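Local coordinates for major capsid protein (Faustovirus, PDB 5J7O), which probably builds the protein shell of a large double-stranded DNA virus, as a major capsid subunit with a double jelly-roll fold, at residues 84-95 against 317-328. Numbering follows the deposited sequence.
Sequences TYNSTIQFSIPQ and YGQRFITVDIEQ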
ATOM      1  N   THR B  84     -33.704 -12.044 -10.114  1.00 46.65           N
ATOM      2  CA  THR B  84     -34.091 -10.734  -9.611  1.00 45.19           C
ATOM      3  C   THR B  84     -33.469 -10.517  -8.239  1.00 44.61           C
ATOM      4  O   THR B  84     -32.991 -11.456  -7.597  1.00 44.13           O
ATOM      5  CB  THR B  84     -35.619 -10.577  -9.499  1.00 45.83           C
ATOM      6  OG1 THR B  84     -36.135 -11.541  -8.572  1.00 46.59           O
ATOM      7  CG2 THR B  84     -36.296 -10.762 -10.850  1.00 45.21           C
ATOM      8  N   TYR B  85     -33.478  -9.260  -7.799  1.00 43.86           N
ATOM      9  CA  TYR B  85     -33.171  -8.954  -6.411  1.00 43.26           C
ATOM     10  C   TYR B  85     -34.175  -9.642  -5.489  1.00 45.26           C
ATOM     11  O   TYR B  85     -35.308  -9.944  -5.878  1.00 47.48           O
ATOM     12  CB  TYR B  85     -33.217  -7.446  -6.155  1.00 41.73           C
ATOM     13  CG  TYR B  85     -32.044  -6.639  -6.674  1.00 39.69           C
ATOM     14  CD1 TYR B  85     -30.850  -6.573  -5.964  1.00 37.78           C
ATOM     15  CD2 TYR B  85     -32.148  -5.904  -7.849  1.00 38.56           C
ATOM     16  CE1 TYR B  85     -29.785  -5.819  -6.424  1.00 36.49           C
ATOM     17  CE2 TYR B  85     -31.087  -5.149  -8.317  1.00 36.20           C
ATOM     18  CZ  TYR B  85     -29.909  -5.110  -7.602  1.00 36.37           C
ATOM     19  OH  TYR B  85     -28.853  -4.359  -8.065  1.00 36.60           O
ATOM     20  N   ASN B  86     -33.747  -9.882  -4.249  1.00 46.11           N
ATOM     21  CA  ASN B  86     -34.630 -10.376  -3.190  1.00 46.49           C
ATOM     22  C   ASN B  86     -35.291 -11.697  -3.587  1.00 47.40           C
ATOM     23  O   ASN B  86     -36.513 -11.852  -3.531  1.00 47.71           O
ATOM     24  CB  ASN B  86     -35.681  -9.320  -2.832  1.00 47.77           C
ATOM     25  CG  ASN B  86     -36.434  -9.648  -1.557  1.00 50.34           C
ATOM     26  OD1 ASN B  86     -35.865 -10.177  -0.603  1.00 52.20           O
ATOM     27  ND2 ASN B  86     -37.726  -9.336  -1.538  1.00 50.38           N
ATOM     28  N   SER B  87     -34.468 -12.660  -3.996  1.00 47.23           N
ATOM     29  CA  SER B  87     -34.983 -13.942  -4.452  1.00 48.60           C
ATOM     30  C   SER B  87     -33.939 -15.022  -4.213  1.00 48.44           C
ATOM     31  O   SER B  87     -32.793 -14.745  -3.852  1.00 48.54           O
ATOM     32  CB  SER B  87     -35.376 -13.893  -5.933  1.00 49.52           C
ATOM     33  OG  SER B  87     -34.237 -13.705  -6.755  1.00 49.34           O
ATOM     34  N   THR B  88     -34.357 -16.267  -4.422  1.00 49.32           N
ATOM     35  CA  THR B  88     -33.482 -17.426  -4.307  1.00 48.54           C
ATOM     36  C   THR B  88     -33.124 -17.930  -5.698  1.00 47.91           C
ATOM     37  O   THR B  88     -34.010 -18.182  -6.522  1.00 47.56           O
ATOM     38  CB  THR B  88     -34.148 -18.538  -3.495  1.00 49.25           C
ATOM     39  OG1 THR B  88     -34.276 -18.124  -2.129  1.00 49.71           O
ATOM     40  CG2 THR B  88     -33.322 -19.813  -3.555  1.00 47.96           C
ATOM     41  N   ILE B  89     -31.827 -18.069  -5.954  1.00 47.47           N
ATOM     42  CA  ILE B  89     -31.303 -18.553  -7.225  1.00 45.66           C
ATOM     43  C   ILE B  89     -30.609 -19.883  -6.965  1.00 45.39           C
ATOM     44  O   ILE B  89     -29.814 -19.999  -6.025  1.00 45.96           O
ATOM     45  CB  ILE B  89     -30.336 -17.535  -7.852  1.00 44.12           C
ATOM     46  CG1 ILE B  89     -31.051 -16.206  -8.104  1.00 45.51           C
ATOM     47  CG2 ILE B  89     -29.738 -18.075  -9.135  1.00 41.91           C
ATOM     48  CD1 ILE B  89     -30.142 -15.116  -8.617  1.00 46.33           C
ATOM     49  N   GLN B  90     -30.912 -20.886  -7.787  1.00 45.48           N
ATOM     50  CA  GLN B  90     -30.369 -22.224  -7.588  1.00 44.76           C
ATOM     51  C   GLN B  90     -29.750 -22.740  -8.877  1.00 46.13           C
ATOM     52  O   GLN B  90     -30.393 -22.726  -9.931  1.00 47.44           O
ATOM     53  CB  GLN B  90     -31.443 -23.201  -7.108  1.00 44.47           C
ATOM     54  CG  GLN B  90     -30.879 -24.551  -6.700  1.00 46.43           C
ATOM     55  CD  GLN B  90     -31.952 -25.594  -6.481  1.00 49.98           C
ATOM     56  OE1 GLN B  90     -32.683 -25.953  -7.404  1.00 51.17           O
ATOM     57  NE2 GLN B  90     -32.052 -26.092  -5.253  1.00 51.81           N
ATOM     58  N   PHE B  91     -28.508 -23.207  -8.782  1.00 45.27           N
ATOM     59  CA  PHE B  91     -27.812 -23.855  -9.882  1.00 44.92           C
ATOM     60  C   PHE B  91     -27.691 -25.346  -9.601  1.00 44.66           C
ATOM     61  O   PHE B  91     -27.450 -25.754  -8.460  1.00 45.09           O
ATOM     62  CB  PHE B  91     -26.406 -23.280 -10.082  1.00 44.03           C
ATOM     63  CG  PHE B  91     -26.371 -21.798 -10.303  1.00 42.52           C
ATOM     64  CD1 PHE B  91     -26.322 -20.925  -9.229  1.00 42.74           C
ATOM     65  CD2 PHE B  91     -26.357 -21.276 -11.586  1.00 41.65           C
ATOM     66  CE1 PHE B  91     -26.278 -19.560  -9.429  1.00 43.06           C
ATOM     67  CE2 PHE B  91     -26.313 -19.911 -11.792  1.00 41.89           C
ATOM     68  CZ  PHE B  91     -26.274 -19.052 -10.712  1.00 42.52           C
ATOM     69  N   SER B  92     -27.856 -26.155 -10.640  1.00 43.75           N
ATOM     70  CA  SER B  92     -27.403 -27.533 -10.578  1.00 45.00           C
ATOM     71  C   SER B  92     -25.920 -27.588 -10.919  1.00 45.37           C
ATOM     72  O   SER B  92     -25.416 -26.789 -11.714  1.00 45.82           O
ATOM     73  CB  SER B  92     -28.195 -28.418 -11.540  1.00 46.38           C
ATOM     74  OG  SER B  92     -29.528 -28.601 -11.095  1.00 47.52           O
ATOM     75  N   ILE B  93     -25.217 -28.523 -10.294  1.00 44.47           N
ATOM     76  CA  ILE B  93     -23.813 -28.754 -10.624  1.00 43.21           C
ATOM     77  C   ILE B  93     -23.781 -29.813 -11.719  1.00 44.23           C
ATOM     78  O   ILE B  93     -23.978 -31.003 -11.436  1.00 44.27           O
ATOM     79  CB  ILE B  93     -23.002 -29.178  -9.390  1.00 41.47           C
ATOM     80  CG1 ILE B  93     -23.151 -28.133  -8.282  1.00 39.75           C
ATOM     81  CG2 ILE B  93     -21.536 -29.353  -9.756  1.00 40.69           C
ATOM     82  CD1 ILE B  93     -22.451 -28.499  -6.993  1.00 38.86           C
ATOM     83  N   PRO B  94     -23.551 -29.428 -12.975  1.00 45.92           N
ATOM     84  CA  PRO B  94     -23.673 -30.389 -14.075  1.00 46.67           C
ATOM     85  C   PRO B  94     -22.637 -31.495 -13.976  1.00 49.06           C
ATOM     86  O   PRO B  94     -21.594 -31.361 -13.332  1.00 49.26           O
ATOM     87  CB  PRO B  94     -23.447 -29.532 -15.329  1.00 45.77           C
ATOM     88  CG  PRO B  94     -23.631 -28.115 -14.878  1.00 45.11           C
ATOM     89  CD  PRO B  94     -23.179 -28.088 -13.454  1.00 44.84           C
ATOM     90  N   GLN B  95     -22.947 -32.611 -14.627  1.00 50.38           N
ATOM     91  CA  GLN B  95     -22.010 -33.719 -14.718  1.00 51.10           C
ATOM     92  C   GLN B  95     -21.032 -33.440 -15.852  1.00 46.29           C
ATOM     93  O   GLN B  95     -21.435 -33.330 -17.015  1.00 42.69           O
ATOM     94  CB  GLN B  95     -22.754 -35.031 -14.942  1.00 56.13           C
ATOM     95  CG  GLN B  95     -21.944 -36.262 -14.595  1.00 60.52           C
ATOM     96  CD  GLN B  95     -22.815 -37.481 -14.393  1.00 62.82           C
ATOM     97  OE1 GLN B  95     -23.296 -37.737 -13.289  1.00 62.74           O
ATOM     98  NE2 GLN B  95     -23.024 -38.242 -15.460  1.00 64.26           N
ATOM     99  N   TYR B 317     -25.177 -36.740  -9.157  1.00 67.25           N
ATOM    100  CA  TYR B 317     -25.843 -35.710  -9.941  1.00 67.53           C
ATOM    101  C   TYR B 317     -27.354 -35.796  -9.759  1.00 69.37           C
ATOM    102  O   TYR B 317     -27.917 -36.872  -9.540  1.00 65.95           O
ATOM    103  CB  TYR B 317     -25.461 -35.869 -11.415  1.00 67.88           C
ATOM    104  CG  TYR B 317     -26.115 -34.907 -12.382  1.00 69.30           C
ATOM    105  CD1 TYR B 317     -26.058 -33.535 -12.179  1.00 68.55           C
ATOM    106  CD2 TYR B 317     -26.754 -35.375 -13.523  1.00 70.99           C
ATOM    107  CE1 TYR B 317     -26.645 -32.657 -13.073  1.00 69.29           C
ATOM    108  CE2 TYR B 317     -27.341 -34.507 -14.422  1.00 71.98           C
ATOM    109  CZ  TYR B 317     -27.283 -33.150 -14.192  1.00 71.13           C
ATOM    110  OH  TYR B 317     -27.867 -32.282 -15.087  1.00 71.66           O
ATOM    111  N   GLY B 318     -28.014 -34.641  -9.842  1.00 73.60           N
ATOM    112  CA  GLY B 318     -29.444 -34.556  -9.636  1.00 78.54           C
ATOM    113  C   GLY B 318     -29.867 -34.283  -8.210  1.00 77.93           C
ATOM    114  O   GLY B 318     -31.040 -33.962  -7.978  1.00 80.96           O
ATOM    115  N   GLN B 319     -28.953 -34.403  -7.246  1.00 74.03           N
ATOM    116  CA  GLN B 319     -29.234 -34.113  -5.846  1.00 78.80           C
ATOM    117  C   GLN B 319     -28.223 -33.131  -5.266  1.00 73.08           C
ATOM    118  O   GLN B 319     -28.122 -33.000  -4.042  1.00 73.54           O
ATOM    119  CB  GLN B 319     -29.252 -35.405  -5.026  1.00 86.18           C
ATOM    120  CG  GLN B 319     -28.242 -36.436  -5.503  1.00 91.61           C
ATOM    121  CD  GLN B 319     -28.026 -37.551  -4.503  1.00 95.98           C
ATOM    122  OE1 GLN B 319     -26.936 -37.701  -3.952  1.00 97.99           O
ATOM    123  NE2 GLN B 319     -29.061 -38.349  -4.271  1.00 97.57           N
ATOM    124  N   ARG B 320     -27.472 -32.442  -6.122  1.00 64.06           N
ATOM    125  CA  ARG B 320     -26.447 -31.494  -5.709  1.00 57.18           C
ATOM    126  C   ARG B 320     -26.762 -30.132  -6.311  1.00 53.12           C
ATOM    127  O   ARG B 320     -27.008 -30.022  -7.518  1.00 52.90           O
ATOM    128  CB  ARG B 320     -25.058 -31.974  -6.140  1.00 55.93           C
ATOM    129  CG  ARG B 320     -24.950 -32.324  -7.618  1.00 55.36           C
ATOM    130  CD  ARG B 320     -23.658 -33.057  -7.934  1.00 55.12           C
ATOM    131  NE  ARG B 320     -23.347 -33.013  -9.361  1.00 55.02           N
ATOM    132  CZ  ARG B 320     -22.369 -33.705  -9.935  1.00 55.39           C
ATOM    133  NH1 ARG B 320     -21.607 -34.508  -9.204  1.00 55.11           N
ATOM    134  NH2 ARG B 320     -22.156 -33.599 -11.239  1.00 55.58           N
ATOM    135  N   PHE B 321     -26.766 -29.097  -5.472  1.00 49.62           N
ATOM    136  CA  PHE B 321     -27.171 -27.774  -5.919  1.00 45.33           C
ATOM    137  C   PHE B 321     -26.352 -26.708  -5.211  1.00 43.15           C
ATOM    138  O   PHE B 321     -25.846 -26.919  -4.105  1.00 43.97           O
ATOM    139  CB  PHE B 321     -28.661 -27.517  -5.661  1.00 43.94           C
ATOM    140  CG  PHE B 321     -29.575 -28.497  -6.331  1.00 46.02           C
ATOM    141  CD1 PHE B 321     -30.010 -28.283  -7.629  1.00 46.68           C
ATOM    142  CD2 PHE B 321     -30.009 -29.630  -5.662  1.00 47.14           C
ATOM    143  CE1 PHE B 321     -30.856 -29.182  -8.247  1.00 47.82           C
ATOM    144  CE2 PHE B 321     -30.854 -30.533  -6.276  1.00 48.10           C
ATOM    145  CZ  PHE B 321     -31.278 -30.309  -7.570  1.00 48.40           C
ATOM    146  N   ILE B 322     -26.232 -25.556  -5.865  1.00 41.50           N
ATOM    147  CA  ILE B 322     -25.719 -24.337  -5.254  1.00 40.06           C
ATOM    148  C   ILE B 322     -26.873 -23.346  -5.202  1.00 41.71           C
ATOM    149  O   ILE B 322     -27.367 -22.896  -6.244  1.00 43.69           O
ATOM    150  CB  ILE B 322     -24.524 -23.760  -6.025  1.00 37.16           C
ATOM    151  CG1 ILE B 322     -23.313 -24.688  -5.906  1.00 34.15           C
ATOM    152  CG2 ILE B 322     -24.182 -22.370  -5.507  1.00 37.41           C
ATOM    153  CD1 ILE B 322     -22.837 -24.892  -4.482  1.00 33.34           C
ATOM    154  N   THR B 323     -27.316 -23.017  -3.994  1.00 41.79           N
ATOM    155  CA  THR B 323     -28.429 -22.104  -3.775  1.00 40.34           C
ATOM    156  C   THR B 323     -27.893 -20.785  -3.237  1.00 39.49           C
ATOM    157  O   THR B 323     -27.053 -20.774  -2.333  1.00 39.96           O
ATOM    158  CB  THR B 323     -29.448 -22.709  -2.804  1.00 39.61           C
ATOM    159  OG1 THR B 323     -30.148 -23.779  -3.451  1.00 41.18           O
ATOM    160  CG2 THR B 323     -30.444 -21.659  -2.337  1.00 39.73           C
ATOM    161  N   VAL B 324     -28.371 -19.677  -3.801  1.00 39.75           N
ATOM    162  CA  VAL B 324     -27.901 -18.345  -3.443  1.00 40.13           C
ATOM    163  C   VAL B 324     -29.109 -17.461  -3.162  1.00 41.03           C
ATOM    164  O   VAL B 324     -29.981 -17.305  -4.025  1.00 40.37           O
ATOM    165  CB  VAL B 324     -27.030 -17.723  -4.547  1.00 38.22           C
ATOM    166  CG1 VAL B 324     -26.563 -16.344  -4.128  1.00 38.36           C
ATOM    167  CG2 VAL B 324     -25.839 -18.618  -4.863  1.00 37.04           C
ATOM    168  N   ASP B 325     -29.160 -16.887  -1.962  1.00 41.56           N
ATOM    169  CA  ASP B 325     -30.152 -15.876  -1.626  1.00 43.98           C
ATOM    170  C   ASP B 325     -29.595 -14.500  -1.971  1.00 43.78           C
ATOM    171  O   ASP B 325     -28.450 -14.185  -1.632  1.00 45.20           O
ATOM    172  CB  ASP B 325     -30.525 -15.943  -0.145  1.00 47.70           C
ATOM    173  CG  ASP B 325     -31.251 -17.224   0.217  1.00 53.06           C
ATOM    174  OD1 ASP B 325     -31.782 -17.890  -0.699  1.00 54.78           O
ATOM    175  OD2 ASP B 325     -31.299 -17.563   1.418  1.00 55.26           O
ATOM    176  N   ILE B 326     -30.404 -13.686  -2.645  1.00 42.31           N
ATOM    177  CA  ILE B 326     -29.976 -12.391  -3.160  1.00 42.30           C
ATOM    178  C   ILE B 326     -30.577 -11.293  -2.293  1.00 41.85           C
ATOM    179  O   ILE B 326     -31.773 -11.323  -1.978  1.00 42.35           O
ATOM    180  CB  ILE B 326     -30.371 -12.216  -4.636  1.00 43.38           C
ATOM    181  CG1 ILE B 326     -29.727 -13.314  -5.483  1.00 42.30           C
ATOM    182  CG2 ILE B 326     -29.952 -10.847  -5.144  1.00 43.59           C
ATOM    183  CD1 ILE B 326     -28.214 -13.324  -5.420  1.00 40.97           C
ATOM    184  N   GLU B 327     -29.744 -10.328  -1.912  1.00 41.02           N
ATOM    185  CA  GLU B 327     -30.159  -9.217  -1.071  1.00 40.49           C
ATOM    186  C   GLU B 327     -31.152  -8.318  -1.810  1.00 42.61           C
ATOM    187  O   GLU B 327     -31.214  -8.293  -3.043  1.00 43.40           O
ATOM    188  CB  GLU B 327     -28.930  -8.416  -0.631  1.00 39.81           C
ATOM    189  CG  GLU B 327     -29.202  -7.262   0.321  1.00 41.14           C
ATOM    190  CD  GLU B 327     -29.781  -7.716   1.644  1.00 43.71           C
ATOM    191  OE1 GLU B 327     -29.060  -8.390   2.410  1.00 44.77           O
ATOM    192  OE2 GLU B 327     -30.958  -7.404   1.917  1.00 44.93           O
ATOM    193  N   GLN B 328     -31.950  -7.586  -1.034  1.00 43.92           N
ATOM    194  CA  GLN B 328     -32.831  -6.576  -1.602  1.00 44.63           C
ATOM    195  C   GLN B 328     -32.011  -5.482  -2.278  1.00 42.06           C
ATOM    196  O   GLN B 328     -30.863  -5.217  -1.908  1.00 39.85           O
ATOM    197  CB  GLN B 328     -33.717  -5.967  -0.514  1.00 47.03           C
ATOM    198  CG  GLN B 328     -34.328  -6.981   0.440  1.00 49.61           C
ATOM    199  CD  GLN B 328     -35.162  -6.327   1.526  1.00 51.12           C
ATOM    200  OE1 GLN B 328     -35.966  -5.436   1.255  1.00 53.58           O
ATOM    201  NE2 GLN B 328     -34.969  -6.766   2.765  1.00 50.10           N
TER
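Gln90 lays its terminal amide over one face of the Phe321 ring, the two planes only 16° apart and Gln90 CD 3.5 Å from Phe321 CD1. This flat overlap depends on an extended glutamine chain whose CG stands anti to the backbone N (chi1 -172°), which carries the amide across to the opposite strand. Gln90 NE2 also makes a weak hydrogen bond to Thr323 OG1, at 3.5 Å. Ser92 OG sits 3.2 Å from Phe321 CE1, on an oblique line to the ring, and is hydrogen-bonded to Asn79. Farther along the same face, Thr88 and Asp325 run side by side; Thr88 OG1 donates to Asp325 OD1 over 2.9 Å, meeting the oxygen from above the carboxylate plane. Between these pairs the methyls Thr88 CG2 and Thr323 CG2 touch.

The other face is apolar. Ile89 CD1 packs against Ile326 CG1 at 3.6 Å, and Ile93 CD1 leans on Ile322 CG1; Ile392, Leu394 and Ile396 of strand 389-401 and Met103 of strand 99-109 cover this side. Where strand 88-92 has ended, Arg320 takes over: Arg320 NE (3.0 Å) and NH2 (3.2 Å) both donate to Ile93 O from the same face of its carbonyl plane, while Ile93 CG2 lies over a face of the guanidinium. NH1 is held by Ile315 O and Ser312 OG, so the group is anchored on two sides.

Paired main-chain bonds at Ile89-Val324 and Phe91-Ile322 fix the antiparallel register, the strand directions 162° apart. Strand 88-92 thereby edges a four-stranded antiparallel sheet, 88-92, 320-326, 186-193 and 196-202, whose apolar face packs on a second sheet, the sandwich construction of a viral jelly roll.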